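Local coordinates for putative metal resistance protein (Proteus mirabilis, PDB 6C29) that primes the disulfide isomerase ScsC through this tandem immunoglobulin-fold periplasmic part of the membrane protein ScsB, probably a protein-disulfide reductase, at residues I32-W46 against T84-L97. Numbering follows the deposited sequence.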
ATOM      1  N   ILE A  32      11.768  -8.881  -6.134  1.00 13.27           N
ATOM      2  CA  ILE A  32      10.771  -8.942  -7.194  1.00 13.22           C
ATOM      3  C   ILE A  32      10.173  -7.551  -7.380  1.00 13.53           C
ATOM      4  O   ILE A  32       9.853  -6.873  -6.398  1.00 14.34           O
ATOM      5  CB  ILE A  32       9.679  -9.944  -6.831  1.00 14.81           C
ATOM      6  CG1 ILE A  32      10.287 -11.339  -6.701  1.00 17.97           C
ATOM      7  CG2 ILE A  32       8.582  -9.962  -7.851  1.00 18.42           C
ATOM      8  CD1 ILE A  32       9.559 -12.155  -5.721  1.00 27.46           C
ATOM      9  N   LEU A  33      10.002  -7.132  -8.625  1.00 12.80           N
ATOM     10  CA  LEU A  33       9.248  -5.941  -8.944  1.00 13.36           C
ATOM     11  C   LEU A  33       8.009  -6.347  -9.661  1.00 12.37           C
ATOM     12  O   LEU A  33       8.085  -6.996 -10.696  1.00 12.99           O
ATOM     13  CB  LEU A  33      10.032  -4.977  -9.834  1.00 15.17           C
ATOM     14  CG  LEU A  33      11.096  -4.157  -9.135  1.00 18.13           C
ATOM     15  CD1 LEU A  33      11.929  -3.416 -10.152  1.00 20.96           C
ATOM     16  CD2 LEU A  33      10.442  -3.151  -8.175  1.00 15.45           C
ATOM     17  N   LEU A  34       6.867  -5.968  -9.133  1.00 10.96           N
ATOM     18  CA  LEU A  34       5.582  -6.231  -9.755  1.00 11.59           C
ATOM     19  C   LEU A  34       5.033  -4.929 -10.315  1.00 11.27           C
ATOM     20  O   LEU A  34       4.627  -4.061  -9.561  1.00 12.82           O
ATOM     21  CB  LEU A  34       4.605  -6.823  -8.759  1.00 12.28           C
ATOM     22  CG  LEU A  34       3.221  -7.040  -9.297  1.00 14.84           C
ATOM     23  CD1 LEU A  34       3.248  -8.094 -10.398  1.00 17.18           C
ATOM     24  CD2 LEU A  34       2.296  -7.466  -8.165  1.00 17.47           C
ATOM     25  N   GLU A  35       5.023  -4.772 -11.633  1.00 10.72           N
ATOM     26  CA  GLU A  35       4.509  -3.586 -12.289  1.00  9.97           C
ATOM     27  C   GLU A  35       3.055  -3.825 -12.685  1.00  9.68           C
ATOM     28  O   GLU A  35       2.719  -4.887 -13.220  1.00 12.75           O
ATOM     29  CB  GLU A  35       5.304  -3.257 -13.555  1.00 11.38           C
ATOM     30  CG  GLU A  35       6.776  -2.992 -13.319  1.00 14.55           C
ATOM     31  CD  GLU A  35       7.551  -2.951 -14.632  1.00 19.25           C
ATOM     32  OE1 GLU A  35       7.584  -1.874 -15.293  1.00 21.37           O
ATOM     33  OE2 GLU A  35       8.055  -4.016 -15.052  1.00 20.19           O
ATOM     34  N   VAL A  36       2.209  -2.838 -12.423  1.00  9.42           N
ATOM     35  CA  VAL A  36       0.815  -2.866 -12.799  1.00  9.81           C
ATOM     36  C   VAL A  36       0.484  -1.621 -13.581  1.00 11.03           C
ATOM     37  O   VAL A  36       0.684  -0.516 -13.086  1.00 13.52           O
ATOM     38  CB  VAL A  36      -0.085  -2.960 -11.588  1.00 11.70           C
ATOM     39  CG1 VAL A  36      -1.521  -2.979 -12.003  1.00 13.39           C
ATOM     40  CG2 VAL A  36       0.242  -4.203 -10.767  1.00 12.30           C
ATOM     41  N   GLN A  37       0.009  -1.796 -14.818  0.60 10.82           N
ATOM     42  CA  GLN A  37      -0.426  -0.713 -15.705  0.60 11.06           C
ATOM     43  C   GLN A  37      -1.929  -0.778 -15.879  0.60 11.15           C
ATOM     44  O   GLN A  37      -2.430  -1.810 -16.306  0.60 12.32           O
ATOM     45  CB  GLN A  37       0.240  -0.832 -17.080  0.60 16.54           C
ATOM     46  CG  GLN A  37       1.697  -0.404 -17.148  0.60 21.16           C
ATOM     47  CD  GLN A  37       1.894   1.096 -17.362  0.60 31.18           C
ATOM     48  OE1 GLN A  37       1.037   1.789 -17.912  0.60 31.82           O
ATOM     49  NE2 GLN A  37       3.038   1.599 -16.915  0.60 33.86           N
ATOM     50  N   LEU A  38      -2.627   0.322 -15.606  1.00 11.11           N
ATOM     51  CA  LEU A  38      -4.077   0.368 -15.605  1.00 12.01           C
ATOM     52  C   LEU A  38      -4.630   1.269 -16.690  1.00 13.88           C
ATOM     53  O   LEU A  38      -4.102   2.356 -16.924  1.00 15.62           O
ATOM     54  CB  LEU A  38      -4.536   0.902 -14.270  1.00 13.73           C
ATOM     55  CG  LEU A  38      -4.061   0.073 -13.082  1.00 15.41           C
ATOM     56  CD1 LEU A  38      -4.174   0.906 -11.811  1.00 18.81           C
ATOM     57  CD2 LEU A  38      -4.916  -1.151 -12.931  1.00 16.13           C
ATOM     58  N   ALA A  39      -5.715   0.852 -17.318  1.00 16.49           N
ATOM     59  CA  ALA A  39      -6.425   1.752 -18.229  1.00 17.34           C
ATOM     60  C   ALA A  39      -7.124   2.905 -17.520  1.00 16.96           C
ATOM     61  O   ALA A  39      -7.408   2.824 -16.322  1.00 16.17           O
ATOM     62  CB  ALA A  39      -7.428   0.984 -19.009  1.00 17.65           C
ATOM     63  N   PRO A  40      -7.410   4.000 -18.254  1.00 19.32           N
ATOM     64  CA  PRO A  40      -8.067   5.137 -17.615  1.00 18.53           C
ATOM     65  C   PRO A  40      -9.366   4.763 -16.930  1.00 18.16           C
ATOM     66  O   PRO A  40     -10.169   4.004 -17.457  1.00 19.96           O
ATOM     67  CB  PRO A  40      -8.302   6.101 -18.791  1.00 22.24           C
ATOM     68  CG  PRO A  40      -7.170   5.818 -19.709  1.00 24.01           C
ATOM     69  CD  PRO A  40      -6.950   4.330 -19.618  1.00 22.57           C
ATOM     70  N   GLY A  41      -9.535   5.305 -15.735  1.00 17.98           N
ATOM     71  CA  GLY A  41     -10.707   5.090 -14.929  1.00 20.71           C
ATOM     72  C   GLY A  41     -10.599   3.910 -13.983  1.00 22.09           C
ATOM     73  O   GLY A  41     -11.439   3.783 -13.110  1.00 23.81           O
ATOM     74  N   TRP A  42      -9.558   3.089 -14.122  1.00 17.41           N
ATOM     75  CA  TRP A  42      -9.385   1.928 -13.263  1.00 14.87           C
ATOM     76  C   TRP A  42      -8.236   2.161 -12.281  1.00 14.31           C
ATOM     77  O   TRP A  42      -7.202   2.749 -12.622  1.00 14.32           O
ATOM     78  CB  TRP A  42      -9.104   0.658 -14.092  1.00 13.37           C
ATOM     79  CG  TRP A  42     -10.288   0.174 -14.891  1.00 13.42           C
ATOM     80  CD1 TRP A  42     -10.608   0.525 -16.166  1.00 15.11           C
ATOM     81  CD2 TRP A  42     -11.287  -0.755 -14.466  1.00 13.23           C
ATOM     82  NE1 TRP A  42     -11.743  -0.128 -16.558  1.00 16.57           N
ATOM     83  CE2 TRP A  42     -12.183  -0.921 -15.536  1.00 16.50           C
ATOM     84  CE3 TRP A  42     -11.515  -1.459 -13.291  1.00 13.12           C
ATOM     85  CZ2 TRP A  42     -13.284  -1.761 -15.457  1.00 17.13           C
ATOM     86  CZ3 TRP A  42     -12.607  -2.295 -13.213  1.00 17.12           C
ATOM     87  CH2 TRP A  42     -13.478  -2.438 -14.285  1.00 17.16           C
ATOM     88  N   LYS A  43      -8.458   1.717 -11.056  1.00 12.54           N
ATOM     89  CA  LYS A  43      -7.503   1.806  -9.956  1.00 12.98           C
ATOM     90  C   LYS A  43      -7.229   0.457  -9.350  1.00 11.78           C
ATOM     91  O   LYS A  43      -7.966  -0.489  -9.586  1.00 12.52           O
ATOM     92  CB  LYS A  43      -8.045   2.762  -8.892  1.00 16.01           C
ATOM     93  CG  LYS A  43      -8.280   4.173  -9.432  1.00 22.79           C
ATOM     94  CD  LYS A  43      -9.385   4.911  -8.712  1.00 27.63           C
ATOM     95  CE  LYS A  43      -9.736   6.241  -9.429  1.00 41.36           C
ATOM     96  NZ  LYS A  43     -10.578   6.080 -10.657  1.00 44.08           N
ATOM     97  N   THR A  44      -6.135   0.341  -8.605  1.00 11.01           N
ATOM     98  CA  THR A  44      -5.987  -0.787  -7.715  1.00 11.17           C
ATOM     99  C   THR A  44      -5.829  -0.225  -6.316  1.00 11.22           C
ATOM    100  O   THR A  44      -5.971   0.974  -6.123  1.00 13.28           O
ATOM    101  CB  THR A  44      -4.856  -1.712  -8.130  1.00 12.55           C
ATOM    102  OG1 THR A  44      -4.868  -2.907  -7.324  1.00 13.85           O
ATOM    103  CG2 THR A  44      -3.488  -1.056  -8.072  1.00 13.11           C
ATOM    104  N   TYR A  45      -5.691  -1.118  -5.350  1.00 11.28           N
ATOM    105  CA  TYR A  45      -5.852  -0.750  -3.954  1.00 11.16           C
ATOM    106  C   TYR A  45      -4.586  -0.841  -3.140  1.00  9.97           C
ATOM    107  O   TYR A  45      -3.663  -1.572  -3.439  1.00 11.14           O
ATOM    108  CB  TYR A  45      -6.869  -1.657  -3.321  1.00 11.97           C
ATOM    109  CG  TYR A  45      -8.276  -1.590  -3.846  1.00 13.53           C
ATOM    110  CD1 TYR A  45      -9.201  -0.724  -3.291  1.00 13.93           C
ATOM    111  CD2 TYR A  45      -8.685  -2.438  -4.852  1.00 16.63           C
ATOM    112  CE1 TYR A  45     -10.526  -0.696  -3.735  1.00 16.90           C
ATOM    113  CE2 TYR A  45      -9.987  -2.429  -5.296  1.00 18.03           C
ATOM    114  CZ  TYR A  45     -10.906  -1.554  -4.723  1.00 18.44           C
ATOM    115  OH  TYR A  45     -12.204  -1.551  -5.160  1.00 19.46           O
ATOM    116  N   TRP A  46      -4.598  -0.077  -2.063  1.00 10.69           N
ATOM    117  CA  TRP A  46      -3.568  -0.118  -1.046  1.00  9.81           C
ATOM    118  C   TRP A  46      -3.818  -1.272  -0.092  1.00 11.96           C
ATOM    119  O   TRP A  46      -4.835  -1.960  -0.195  1.00 13.64           O
ATOM    120  CB  TRP A  46      -3.575   1.221  -0.317  1.00 10.98           C
ATOM    121  CG  TRP A  46      -2.450   1.540   0.628  1.00 10.81           C
ATOM    122  CD1 TRP A  46      -1.126   1.385   0.411  1.00 10.90           C
ATOM    123  CD2 TRP A  46      -2.576   2.134   1.927  1.00 10.29           C
ATOM    124  NE1 TRP A  46      -0.404   1.828   1.496  1.00 10.19           N
ATOM    125  CE2 TRP A  46      -1.276   2.300   2.434  1.00 10.27           C
ATOM    126  CE3 TRP A  46      -3.662   2.541   2.713  1.00 11.07           C
ATOM    127  CZ2 TRP A  46      -1.015   2.839   3.675  1.00 10.69           C
ATOM    128  CZ3 TRP A  46      -3.386   3.098   3.970  1.00 12.55           C
ATOM    129  CH2 TRP A  46      -2.072   3.248   4.418  1.00 12.78           C
ATOM    130  N   THR A  84     -11.950   5.347  -1.139  1.00 28.09           N
ATOM    131  CA  THR A  84     -10.968   4.264  -1.267  1.00 23.12           C
ATOM    132  C   THR A  84      -9.533   4.771  -1.220  1.00 18.73           C
ATOM    133  O   THR A  84      -9.268   5.948  -1.494  1.00 19.47           O
ATOM    134  CB  THR A  84     -11.166   3.498  -2.554  1.00 30.51           C
ATOM    135  OG1 THR A  84     -11.053   4.391  -3.663  1.00 34.60           O
ATOM    136  CG2 THR A  84     -12.540   2.848  -2.573  1.00 37.31           C
ATOM    137  N   GLN A  85      -8.615   3.876  -0.864  1.00 14.99           N
ATOM    138  CA  GLN A  85      -7.188   4.169  -0.820  1.00 13.23           C
ATOM    139  C   GLN A  85      -6.468   3.228  -1.786  1.00 12.98           C
ATOM    140  O   GLN A  85      -6.670   2.016  -1.723  1.00 12.56           O
ATOM    141  CB  GLN A  85      -6.629   4.024   0.595  1.00 15.51           C
ATOM    142  CG  GLN A  85      -7.367   4.953   1.562  1.00 15.38           C
ATOM    143  CD  GLN A  85      -6.928   4.836   2.985  1.00 16.61           C
ATOM    144  OE1 GLN A  85      -6.744   5.848   3.662  1.00 19.94           O
ATOM    145  NE2 GLN A  85      -6.832   3.616   3.485  1.00 15.79           N
ATOM    146  N   GLY A  86      -5.667   3.780  -2.692  1.00 10.72           N
ATOM    147  CA  GLY A  86      -5.028   2.945  -3.697  1.00 10.95           C
ATOM    148  C   GLY A  86      -4.265   3.757  -4.711  1.00 11.07           C
ATOM    149  O   GLY A  86      -3.658   4.780  -4.376  1.00 10.64           O
ATOM    150  N   TYR A  87      -4.257   3.267  -5.952  1.00 11.49           N
ATOM    151  CA  TYR A  87      -3.383   3.751  -6.978  1.00 10.61           C
ATOM    152  C   TYR A  87      -4.105   3.868  -8.296  1.00 10.65           C
ATOM    153  O   TYR A  87      -4.871   2.972  -8.679  1.00 12.44           O
ATOM    154  CB  TYR A  87      -2.216   2.805  -7.170  1.00 10.59           C
ATOM    155  CG  TYR A  87      -1.508   2.398  -5.883  1.00  9.88           C
ATOM    156  CD1 TYR A  87      -0.552   3.220  -5.313  1.00  8.62           C
ATOM    157  CD2 TYR A  87      -1.808   1.204  -5.254  1.00  9.42           C
ATOM    158  CE1 TYR A  87       0.113   2.844  -4.144  1.00  9.15           C
ATOM    159  CE2 TYR A  87      -1.155   0.804  -4.078  1.00  9.71           C
ATOM    160  CZ  TYR A  87      -0.186   1.620  -3.543  1.00  8.96           C
ATOM    161  OH  TYR A  87       0.481   1.248  -2.397  1.00 11.62           O
ATOM    162  N   ASP A  88      -3.852   4.940  -9.023  1.00 11.77           N
ATOM    163  CA  ASP A  88      -4.343   5.001 -10.394  1.00 13.03           C
ATOM    164  C   ASP A  88      -3.194   5.105 -11.372  1.00 12.50           C
ATOM    165  O   ASP A  88      -2.039   5.339 -10.982  1.00 11.97           O
ATOM    166  CB  ASP A  88      -5.349   6.156 -10.575  1.00 18.47           C
ATOM    167  CG  ASP A  88      -4.752   7.508 -10.369  1.00 25.23           C
ATOM    168  OD1 ASP A  88      -3.614   7.602  -9.883  1.00 25.04           O
ATOM    169  OD2 ASP A  88      -5.460   8.513 -10.690  1.00 32.77           O
ATOM    170  N   LYS A  89      -3.525   4.808 -12.628  1.00 14.40           N
ATOM    171  CA  LYS A  89      -2.608   4.880 -13.787  1.00 13.81           C
ATOM    172  C   LYS A  89      -1.607   3.723 -13.800  1.00 12.65           C
ATOM    173  O   LYS A  89      -1.581   2.950 -14.740  1.00 13.38           O
ATOM    174  CB  LYS A  89      -1.847   6.216 -13.838  1.00 17.95           C
ATOM    175  CG  LYS A  89      -2.641   7.500 -13.547  1.00 29.33           C
ATOM    176  CD  LYS A  89      -3.783   7.749 -14.491  1.00 35.56           C
ATOM    177  CE  LYS A  89      -4.466   9.088 -14.144  1.00 42.60           C
ATOM    178  NZ  LYS A  89      -5.766   9.262 -14.847  1.00 49.17           N
ATOM    179  N   GLU A  90      -0.758   3.648 -12.788  1.00 11.95           N
ATOM    180  CA  GLU A  90       0.266   2.638 -12.712  1.00 12.51           C
ATOM    181  C   GLU A  90       0.886   2.618 -11.342  1.00 12.64           C
ATOM    182  O   GLU A  90       0.897   3.642 -10.658  1.00 14.65           O
ATOM    183  CB  GLU A  90       1.339   2.858 -13.767  1.00 14.02           C
ATOM    184  CG  GLU A  90       1.956   4.200 -13.730  1.00 19.61           C
ATOM    185  CD  GLU A  90       2.963   4.319 -14.847  1.00 25.16           C
ATOM    186  OE1 GLU A  90       4.113   3.883 -14.598  1.00 27.58           O
ATOM    187  OE2 GLU A  90       2.573   4.764 -15.969  1.00 21.62           O
ATOM    188  N   VAL A  91       1.326   1.447 -10.921  1.00  9.96           N
ATOM    189  CA  VAL A  91       2.000   1.305  -9.656  1.00  9.98           C
ATOM    190  C   VAL A  91       3.010   0.163  -9.771  1.00 10.89           C
ATOM    191  O   VAL A  91       2.785  -0.795 -10.512  1.00 11.39           O
ATOM    192  CB  VAL A  91       0.989   1.055  -8.518  1.00 10.58           C
ATOM    193  CG1 VAL A  91       0.148  -0.198  -8.776  1.00 12.68           C
ATOM    194  CG2 VAL A  91       1.674   0.958  -7.181  1.00 13.01           C
ATOM    195  N   VAL A  92       4.116   0.258  -9.046  1.00 10.65           N
ATOM    196  CA  VAL A  92       5.142  -0.792  -9.009  1.00 10.05           C
ATOM    197  C   VAL A  92       5.396  -1.208  -7.579  1.00  9.34           C
ATOM    198  O   VAL A  92       5.777  -0.372  -6.759  1.00 10.34           O
ATOM    199  CB  VAL A  92       6.472  -0.325  -9.621  1.00 10.81           C
ATOM    200  CG1 VAL A  92       7.485  -1.479  -9.637  1.00 11.42           C
ATOM    201  CG2 VAL A  92       6.258   0.159 -11.012  1.00 13.68           C
ATOM    202  N   PHE A  93       5.160  -2.483  -7.261  1.00  8.40           N
ATOM    203  CA  PHE A  93       5.341  -3.022  -5.935  1.00  9.21           C
ATOM    204  C   PHE A  93       6.695  -3.718  -5.816  1.00 10.25           C
ATOM    205  O   PHE A  93       6.916  -4.730  -6.475  1.00 12.04           O
ATOM    206  CB  PHE A  93       4.219  -4.015  -5.600  1.00 11.13           C
ATOM    207  CG  PHE A  93       2.843  -3.422  -5.647  1.00 10.18           C
ATOM    208  CD1 PHE A  93       2.418  -2.570  -4.659  1.00  9.85           C
ATOM    209  CD2 PHE A  93       1.956  -3.725  -6.679  1.00 11.07           C
ATOM    210  CE1 PHE A  93       1.162  -2.015  -4.686  1.00 11.04           C
ATOM    211  CE2 PHE A  93       0.690  -3.169  -6.703  1.00 12.41           C
ATOM    212  CZ  PHE A  93       0.288  -2.315  -5.701  1.00 11.95           C
ATOM    213  N   PRO A  94       7.617  -3.186  -4.999  1.00 10.14           N
ATOM    214  CA  PRO A  94       8.808  -3.958  -4.641  1.00 10.77           C
ATOM    215  C   PRO A  94       8.494  -4.994  -3.574  1.00 12.03           C
ATOM    216  O   PRO A  94       7.841  -4.656  -2.581  1.00 13.75           O
ATOM    217  CB  PRO A  94       9.779  -2.902  -4.109  1.00 10.77           C
ATOM    218  CG  PRO A  94       9.013  -1.588  -4.086  1.00 12.30           C
ATOM    219  CD  PRO A  94       7.576  -1.898  -4.303  1.00  9.90           C
ATOM    220  N   ILE A  95       8.950  -6.214  -3.796  1.00 12.88           N
ATOM    221  CA  ILE A  95       8.706  -7.352  -2.943  1.00 13.63           C
ATOM    222  C   ILE A  95      10.050  -8.023  -2.660  1.00 14.60           C
ATOM    223  O   ILE A  95      10.946  -8.007  -3.508  1.00 15.51           O
ATOM    224  CB  ILE A  95       7.741  -8.323  -3.615  1.00 16.28           C
ATOM    225  CG1 ILE A  95       6.392  -7.627  -3.861  1.00 16.20           C
ATOM    226  CG2 ILE A  95       7.547  -9.555  -2.775  1.00 21.42           C
ATOM    227  CD1 ILE A  95       5.558  -8.296  -4.902  1.00 20.19           C
ATOM    228  N   GLU A  96      10.209  -8.532  -1.446  1.00 14.36           N
ATOM    229  CA  GLU A  96      11.409  -9.276  -1.085  0.64 16.38           C
ATOM    230  C   GLU A  96      10.993 -10.594  -0.456  1.00 17.28           C
ATOM    231  O   GLU A  96      10.064 -10.630   0.342  1.00 18.19           O
ATOM    232  CB  GLU A  96      12.285  -8.471  -0.127  0.64 19.24           C
ATOM    233  CG  GLU A  96      12.935  -7.247  -0.778  0.64 23.63           C
ATOM    234  CD  GLU A  96      13.768  -6.400   0.182  0.64 27.43           C
ATOM    235  OE1 GLU A  96      14.968  -6.709   0.365  0.64 27.81           O
ATOM    236  OE2 GLU A  96      13.232  -5.416   0.751  0.64 32.14           O
ATOM    237  N   LEU A  97      11.715 -11.658  -0.817  1.00 20.27           N
ATOM    238  CA  LEU A  97      11.479 -13.014  -0.321  1.00 22.00           C
ATOM    239  C   LEU A  97      12.808 -13.586   0.152  1.00 20.71           C
ATOM    240  O   LEU A  97      13.852 -13.276  -0.414  1.00 22.65           O
ATOM    241  CB  LEU A  97      10.921 -13.973  -1.388  1.00 25.27           C
ATOM    242  CG  LEU A  97       9.673 -13.631  -2.170  1.00 28.95           C
ATOM    243  CD1 LEU A  97       9.420 -14.754  -3.139  1.00 34.73           C
ATOM    244  CD2 LEU A  97       8.478 -13.452  -1.264  1.00 31.86           C
TER
HETATM  245  O   HOH W   1      -6.049   4.601 -14.002  1.00 17.99           O
HETATM  246  O   HOH W   2      -7.677   6.648 -13.946  1.00 29.91           O
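Leu34 and Phe93 run alongside each other from the same face of the sheet, Leu34 CD2 4.0 Å from Phe93 CD2; Val36 brings CG2 to the edge of the same ring. Leu34 and Phe93 form a hydrogen-bonded pair of the antiparallel strands 32-38 and 90-97, where Phe93 N reaches Leu34 O at 2.8 Å. Next along, Val91 splits its methyls: CG1, set between its own N and carbonyl carbon (chi1 58°), meets Val36 CB and Thr44 CG2, while CG2 sits over the centre of one face of the Tyr87 ring, 3.6 Å above its plane, and over a Phe93 face, offset toward the rim. Thr44 and Tyr87 are a hydrogen-bonded antiparallel pair of strands 43-45 and 84-88 (Tyr87 N to Thr44 O 2.9 Å). Thr44 CG2 and Tyr45 O, buried without a polar partner, approach the Tyr87 ring edge; its OH lies 3.2 Å from Trp46 CD1 and is hydrogen-bonded to Pro72 O. At the indole's other end, Gln85 NE2 comes in plane to the edge, 3.4 Å from Trp46 CE3, hydrogen-bonded to Ser48 O and Leu185 O. One water joins Ala39 O and Trp42 O to Lys89 N. In this immunoglobulin-fold domain, strand 16-24 flanks 30-38, strand 57-60 packs on Leu34 and Ile95, and helix 137-145 touches Leu33 and Pro94.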